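Local coordinates for erythrocyte membrane protein 1 (Plasmodium falciparum, PDB 2XU0) that probably binds host cell-surface receptors as a parasite adhesin, of which this chain is the N-terminal segment with the first Duffy-binding-like domain, a domain linked to rosetting, at residues 377-380 / 381-384; 386-389 / 390-394. The protein carries 10 engineered substitutions. One frame throughout, in Å; residues are numbered along the deposited sequence.

Overall arrangement
Interactions 1 and 2 follow one another along a single long helix, 371-407, of the C-terminal Duffy-binding-like subdomain, with centres about 14 Å apart. Both show how one helix can present different chemistry on different faces. In each, an aliphatic carbon lies over a tyrosine ring four residues away, but the order is reversed: tyrosine comes first in interaction 1 and second in interaction 2. The Tyr380 ring of 377-384 is buried, whereas that of Tyr392 is exposed. Interaction 1 has no salt bridge and its buried face is apolar and aromatic, with a disulfide to a part of the chain distant in sequence; interaction 2, nearer the chain's centre, adds charged pairs, one around the buried Glu390.

Interaction 1 (377-380 / 381-384)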
ATOM      1  N   CYS A 377       8.128 -25.515   6.363  1.00 43.00           N
ATOM      2  CA  CYS A 377       9.038 -24.671   7.134  1.00 42.49           C
ATOM      3  C   CYS A 377      10.117 -24.048   6.256  1.00 44.95           C
ATOM      4  O   CYS A 377      10.345 -22.845   6.368  1.00 43.13           O
ATOM      5  CB  CYS A 377       9.621 -25.434   8.313  1.00 43.09           C
ATOM      6  SG  CYS A 377       8.405 -25.805   9.609  1.00 47.37           S
ATOM      7  N   ILE A 378      10.696 -24.845   5.320  1.00 41.14           N
ATOM      8  CA  ILE A 378      11.710 -24.429   4.339  1.00 41.08           C
ATOM      9  C   ILE A 378      11.124 -23.312   3.468  1.00 43.46           C
ATOM     10  O   ILE A 378      11.747 -22.259   3.347  1.00 42.19           O
ATOM     11  CB  ILE A 378      12.215 -25.635   3.485  1.00 45.27           C
ATOM     12  CG1 ILE A 378      13.072 -26.646   4.314  1.00 46.87           C
ATOM     13  CG2 ILE A 378      12.895 -25.192   2.171  1.00 45.65           C
ATOM     14  CD1 ILE A 378      14.604 -26.419   4.426  1.00 61.95           C
ATOM     15  N   LYS A 379       9.921 -23.542   2.897  1.00 39.52           N
ATOM     16  CA  LYS A 379       9.180 -22.594   2.077  1.00 40.49           C
ATOM     17  C   LYS A 379       8.828 -21.289   2.846  1.00 43.89           C
ATOM     18  O   LYS A 379       8.979 -20.185   2.296  1.00 42.67           O
ATOM     19  CB  LYS A 379       7.896 -23.244   1.550  1.00 45.02           C
ATOM     20  CG  LYS A 379       8.006 -23.817   0.141  1.00 64.81           C
ATOM     21  CD  LYS A 379       6.814 -24.726  -0.192  1.00 76.43           C
ATOM     22  CE  LYS A 379       5.663 -23.995  -0.849  1.00 93.18           C
ATOM     23  NZ  LYS A 379       4.474 -24.875  -1.009  1.00104.07           N
ATOM     24  N   TYR A 380       8.352 -21.421   4.096  1.00 38.47           N
ATOM     25  CA  TYR A 380       8.008 -20.280   4.950  1.00 37.14           C
ATOM     26  C   TYR A 380       9.282 -19.481   5.256  1.00 39.36           C
ATOM     27  O   TYR A 380       9.262 -18.260   5.186  1.00 38.60           O
ATOM     28  CB  TYR A 380       7.347 -20.740   6.273  1.00 37.33           C
ATOM     29  CG  TYR A 380       7.023 -19.595   7.209  1.00 37.36           C
ATOM     30  CD1 TYR A 380       5.918 -18.775   6.984  1.00 38.46           C
ATOM     31  CD2 TYR A 380       7.859 -19.283   8.277  1.00 37.90           C
ATOM     32  CE1 TYR A 380       5.637 -17.688   7.817  1.00 36.70           C
ATOM     33  CE2 TYR A 380       7.580 -18.208   9.126  1.00 38.32           C
ATOM     34  CZ  TYR A 380       6.476 -17.404   8.881  1.00 42.53           C
ATOM     35  OH  TYR A 380       6.195 -16.345   9.711  1.00 43.87           O
ATOM     36  N   ASN A 381      10.376 -20.158   5.579  1.00 36.45           N
ATOM     37  CA  ASN A 381      11.627 -19.450   5.872  1.00 37.81           C
ATOM     38  C   ASN A 381      12.166 -18.694   4.648  1.00 42.68           C
ATOM     39  O   ASN A 381      12.753 -17.638   4.847  1.00 42.18           O
ATOM     40  CB  ASN A 381      12.705 -20.384   6.423  1.00 41.74           C
ATOM     41  CG  ASN A 381      12.375 -21.044   7.734  1.00 62.03           C
ATOM     42  OD1 ASN A 381      11.488 -20.616   8.483  1.00 49.77           O
ATOM     43  ND2 ASN A 381      13.085 -22.122   8.030  1.00 54.15           N
ATOM     44  N   GLU A 382      11.962 -19.202   3.403  1.00 38.92           N
ATOM     45  CA  GLU A 382      12.463 -18.464   2.231  1.00 38.75           C
ATOM     46  C   GLU A 382      11.705 -17.137   2.053  1.00 41.92           C
ATOM     47  O   GLU A 382      12.336 -16.097   1.803  1.00 40.76           O
ATOM     48  CB  GLU A 382      12.519 -19.278   0.924  1.00 39.86           C
ATOM     49  CG  GLU A 382      11.226 -19.665   0.230  0.50 51.82           C
ATOM     50  CD  GLU A 382      11.438 -20.319  -1.125  0.50 66.47           C
ATOM     51  OE1 GLU A 382      10.481 -20.944  -1.639  0.50 50.86           O
ATOM     52  OE2 GLU A 382      12.561 -20.212  -1.672  0.50 52.51           O
ATOM     53  N   TRP A 383      10.356 -17.178   2.239  1.00 36.12           N
ATOM     54  CA  TRP A 383       9.523 -15.977   2.166  1.00 34.41           C
ATOM     55  C   TRP A 383       9.942 -14.973   3.225  1.00 34.39           C
ATOM     56  O   TRP A 383      10.127 -13.820   2.885  1.00 34.16           O
ATOM     57  CB  TRP A 383       8.040 -16.323   2.298  1.00 32.81           C
ATOM     58  CG  TRP A 383       7.139 -15.125   2.271  1.00 33.40           C
ATOM     59  CD1 TRP A 383       6.706 -14.439   1.172  1.00 35.92           C
ATOM     60  CD2 TRP A 383       6.526 -14.503   3.403  1.00 32.81           C
ATOM     61  NE1 TRP A 383       5.876 -13.412   1.556  1.00 34.14           N
ATOM     62  CE2 TRP A 383       5.725 -13.447   2.919  1.00 35.75           C
ATOM     63  CE3 TRP A 383       6.521 -14.779   4.783  1.00 34.26           C
ATOM     64  CZ2 TRP A 383       4.998 -12.609   3.774  1.00 35.21           C
ATOM     65  CZ3 TRP A 383       5.769 -13.970   5.625  1.00 35.13           C
ATOM     66  CH2 TRP A 383       5.024 -12.899   5.120  1.00 35.56           C
ATOM     67  N   ILE A 384      10.130 -15.417   4.490  1.00 31.85           N
ATOM     68  CA  ILE A 384      10.492 -14.556   5.621  1.00 34.46           C
ATOM     69  C   ILE A 384      11.845 -13.894   5.391  1.00 38.04           C
ATOM     70  O   ILE A 384      12.042 -12.740   5.781  1.00 37.93           O
ATOM     71  CB  ILE A 384      10.402 -15.346   6.972  1.00 38.86           C
ATOM     72  CG1 ILE A 384       8.987 -15.324   7.533  1.00 39.71           C
ATOM     73  CG2 ILE A 384      11.439 -14.901   8.038  1.00 42.87           C
ATOM     74  CD1 ILE A 384       8.407 -13.940   8.138  1.00 40.70           C
TER
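Between Cys377 and Ile384 the backbone runs as continuous alpha-helix, with the amide of Asn381 bonded to Cys377 O at 2.8 Å and that of Ile384 to Tyr380 O at 3.1 Å. The rung between Trp383 N and Lys379 O is weak. One turn apart, Tyr380 and Ile384 carry the main side-chain contact. The tyrosine leaves the backbone with CG opposite its own N (chi1 178°), which swings the ring forward along the helix to meet Ile384. There CG1 of Ile384 sits over one face, 3.9 Å from the centroid of the Tyr380 ring, a CH-pi contact; its nearest ring atom is Tyr380 CZ at 3.5 Å. Further out along the same branch, Ile384 CD1 reaches Tyr380 OH at 3.6 Å. The indole of Trp383 approaches more loosely, its CE3 lying 4.3 Å from Tyr380 CE1. Asn381 folds back beside its own N, and its amide plane stands 64° from that of the Tyr380 ring. The buried side of these two turns faces helix 311-338: Tyr380 rests on Lys327, Ile331 and Val334, while Trp383 meets Phe323 and forms a cation-pi contact with Lys330. Ile384 touches Phe461 in a loop, and a disulfide from Cys377 to Cys467 fastens helix 371-407 to the chain that follows helix 457-460.

Interaction 2 (386-389 / 390-394); sequences KKLE and EFYKQ
Regular alpha-helical hydrogen bonds join Lys386-Glu389 to the next turn, among them Glu390 N to Lys386 O at 3.1 Å and Phe391 N to Lys387 O at 2.8 Å. The motif is a salt-bridge network of i to i+3 and i to i+4 pairs on one helix of the Duffy-binding-like fold. Glu390 is its centre: the chain is extended beyond CG and its two carboxylate oxygens meet different lysines. The bend of Lys387 at chi2 (-74°) turns its chain along the helix toward the next turn, where NZ meets the syn lone pair of Glu390 OE1 at 2.8 Å. The same oxygen accepts a hydrogen bond from the indole NE1 of Trp319 on helix 311-338, so two donors grip OE1 and would be expected to stabilise the acid's charged form. Lys386 makes a long salt bridge to Glu390 OE2. A separate i to i+4 salt bridge, Glu389 OE1 to Lys393 NZ at 3.0 Å, lies three residues further along; it is tentative, because the lysine has a second conformer. Leu388 meets Tyr392 through CD1, which lies over one ring face, 4.0 Å from the centroid and 27° off the normal. Pro457 adjoins Leu388, Phe391 and Tyr392, and Phe391 also packs on Trp319 and Phe461. Beside the network, a water donates to Glu390 OE2 at 2.7 Å and weakly accepts from Lys387 NZ.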
ATOM      1  N   LYS A 386      13.199 -13.222   2.412  1.00 27.31           N
ATOM      2  CA  LYS A 386      12.990 -12.238   1.360  1.00 28.96           C
ATOM      3  C   LYS A 386      12.321 -10.950   1.949  1.00 32.39           C
ATOM      4  O   LYS A 386      12.645  -9.842   1.509  1.00 29.27           O
ATOM      5  CB  LYS A 386      12.090 -12.836   0.286  1.00 32.48           C
ATOM      6  CG  LYS A 386      11.836 -11.956  -0.922  1.00 50.95           C
ATOM      7  CD  LYS A 386      10.890 -12.637  -1.926  1.00 59.44           C
ATOM      8  CE  LYS A 386      10.251 -11.653  -2.886  1.00 78.43           C
ATOM      9  NZ  LYS A 386      11.218 -11.090  -3.876  1.00 89.20           N
ATOM     10  N   LYS A 387      11.363 -11.120   2.904  1.00 28.10           N
ATOM     11  CA  LYS A 387      10.616 -10.003   3.516  1.00 26.52           C
ATOM     12  C   LYS A 387      11.554  -9.215   4.425  1.00 32.43           C
ATOM     13  O   LYS A 387      11.567  -7.989   4.376  1.00 32.65           O
ATOM     14  CB  LYS A 387       9.388 -10.530   4.268  1.00 27.70           C
ATOM     15  CG  LYS A 387       8.264 -10.986   3.332  1.00 31.21           C
ATOM     16  CD  LYS A 387       7.578  -9.774   2.716  1.00 39.50           C
ATOM     17  CE  LYS A 387       6.978 -10.035   1.377  1.00 51.92           C
ATOM     18  NZ  LYS A 387       6.521  -8.756   0.778  1.00 62.14           N
ATOM     19  N   LEU A 388      12.443  -9.922   5.137  1.00 29.38           N
ATOM     20  CA  LEU A 388      13.447  -9.274   5.969  1.00 28.53           C
ATOM     21  C   LEU A 388      14.306  -8.350   5.117  1.00 32.06           C
ATOM     22  O   LEU A 388      14.607  -7.252   5.575  1.00 33.01           O
ATOM     23  CB  LEU A 388      14.335 -10.299   6.711  1.00 27.94           C
ATOM     24  CG  LEU A 388      15.489  -9.731   7.606  1.00 31.35           C
ATOM     25  CD1 LEU A 388      14.963  -8.760   8.695  1.00 30.22           C
ATOM     26  CD2 LEU A 388      16.321 -10.841   8.234  1.00 31.96           C
ATOM     27  N   GLU A 389      14.746  -8.805   3.916  1.00 27.53           N
ATOM     28  CA  GLU A 389      15.603  -7.993   3.058  1.00 27.55           C
ATOM     29  C   GLU A 389      14.861  -6.746   2.585  1.00 30.28           C
ATOM     30  O   GLU A 389      15.394  -5.647   2.691  1.00 28.84           O
ATOM     31  CB  GLU A 389      16.207  -8.802   1.896  1.00 28.54           C
ATOM     32  CG  GLU A 389      16.986  -7.957   0.905  1.00 37.12           C
ATOM     33  CD  GLU A 389      17.777  -8.802  -0.077  1.00 68.78           C
ATOM     34  OE1 GLU A 389      17.382  -8.852  -1.263  1.00 61.31           O
ATOM     35  OE2 GLU A 389      18.756  -9.458   0.350  1.00 72.17           O
ATOM     36  N   GLU A 390      13.628  -6.924   2.102  1.00 26.75           N
ATOM     37  CA  GLU A 390      12.737  -5.839   1.697  1.00 26.44           C
ATOM     38  C   GLU A 390      12.589  -4.827   2.815  1.00 27.43           C
ATOM     39  O   GLU A 390      12.554  -3.628   2.545  1.00 25.35           O
ATOM     40  CB  GLU A 390      11.365  -6.414   1.323  1.00 27.73           C
ATOM     41  CG  GLU A 390      11.383  -7.176   0.004  1.00 31.04           C
ATOM     42  CD  GLU A 390      10.058  -7.796  -0.393  0.80 31.42           C
ATOM     43  OE1 GLU A 390       9.070  -7.614   0.348  0.60 18.26           O
ATOM     44  OE2 GLU A 390      10.039  -8.565  -1.377  0.60 23.96           O
ATOM     45  N   PHE A 391      12.461  -5.315   4.058  1.00 24.26           N
ATOM     46  CA  PHE A 391      12.337  -4.519   5.265  1.00 23.34           C
ATOM     47  C   PHE A 391      13.583  -3.645   5.498  1.00 27.20           C
ATOM     48  O   PHE A 391      13.449  -2.428   5.670  1.00 26.74           O
ATOM     49  CB  PHE A 391      12.076  -5.424   6.502  1.00 25.70           C
ATOM     50  CG  PHE A 391      12.172  -4.615   7.774  1.00 27.38           C
ATOM     51  CD1 PHE A 391      11.147  -3.738   8.139  1.00 30.53           C
ATOM     52  CD2 PHE A 391      13.331  -4.630   8.538  1.00 28.64           C
ATOM     53  CE1 PHE A 391      11.277  -2.914   9.260  1.00 30.79           C
ATOM     54  CE2 PHE A 391      13.459  -3.807   9.656  1.00 31.58           C
ATOM     55  CZ  PHE A 391      12.430  -2.952  10.005  1.00 29.86           C
ATOM     56  N   TYR A 392      14.797  -4.246   5.468  1.00 23.83           N
ATOM     57  CA  TYR A 392      16.035  -3.466   5.687  1.00 24.50           C
ATOM     58  C   TYR A 392      16.224  -2.419   4.597  1.00 28.75           C
ATOM     59  O   TYR A 392      16.659  -1.306   4.898  1.00 28.47           O
ATOM     60  CB  TYR A 392      17.287  -4.369   5.738  1.00 25.51           C
ATOM     61  CG  TYR A 392      17.436  -5.224   6.981  1.00 27.74           C
ATOM     62  CD1 TYR A 392      17.260  -4.679   8.251  1.00 29.12           C
ATOM     63  CD2 TYR A 392      17.946  -6.522   6.897  1.00 28.36           C
ATOM     64  CE1 TYR A 392      17.522  -5.421   9.403  1.00 29.39           C
ATOM     65  CE2 TYR A 392      18.170  -7.288   8.042  1.00 29.33           C
ATOM     66  CZ  TYR A 392      17.953  -6.735   9.290  1.00 34.70           C
ATOM     67  OH  TYR A 392      18.122  -7.507  10.401  1.00 34.01           O
ATOM     68  N   LYS A 393      15.839  -2.751   3.347  1.00 24.91           N
ATOM     69  CA  LYS A 393      15.980  -1.826   2.210  1.00 25.45           C
ATOM     70  C   LYS A 393      15.129  -0.589   2.389  1.00 29.25           C
ATOM     71  O   LYS A 393      15.562   0.493   2.036  1.00 27.75           O
ATOM     72  CB  LYS A 393      15.605  -2.503   0.904  1.00 27.46           C
ATOM     73  CG  LYS A 393      16.635  -3.512   0.399  1.00 34.08           C
ATOM     74  CD  LYS A 393      16.135  -4.074  -0.876  1.00 34.20           C
ATOM     75  CE  LYS A 393      17.257  -4.423  -1.815  1.00 47.80           C
ATOM     76  NZ  LYS A 393      17.416  -5.896  -1.909  0.50 30.84           N
ATOM     77  N   GLN A 394      13.919  -0.750   2.937  1.00 27.19           N
ATOM     78  CA  GLN A 394      12.977   0.356   3.165  1.00 26.38           C
ATOM     79  C   GLN A 394      13.344   1.144   4.405  1.00 29.48           C
ATOM     80  O   GLN A 394      13.150   2.353   4.476  1.00 29.58           O
ATOM     81  CB  GLN A 394      11.560  -0.181   3.230  1.00 27.07           C
ATOM     82  CG  GLN A 394      11.090  -0.609   1.860  1.00 27.63           C
ATOM     83  CD  GLN A 394       9.783  -1.341   1.968  1.00 39.30           C
ATOM     84  OE1 GLN A 394       9.704  -2.468   2.477  1.00 36.74           O
ATOM     85  NE2 GLN A 394       8.739  -0.676   1.562  1.00 27.30           N
TER
HETATM   86  O   HOH W   1       7.641  -9.549  -2.242  1.00 43.62           O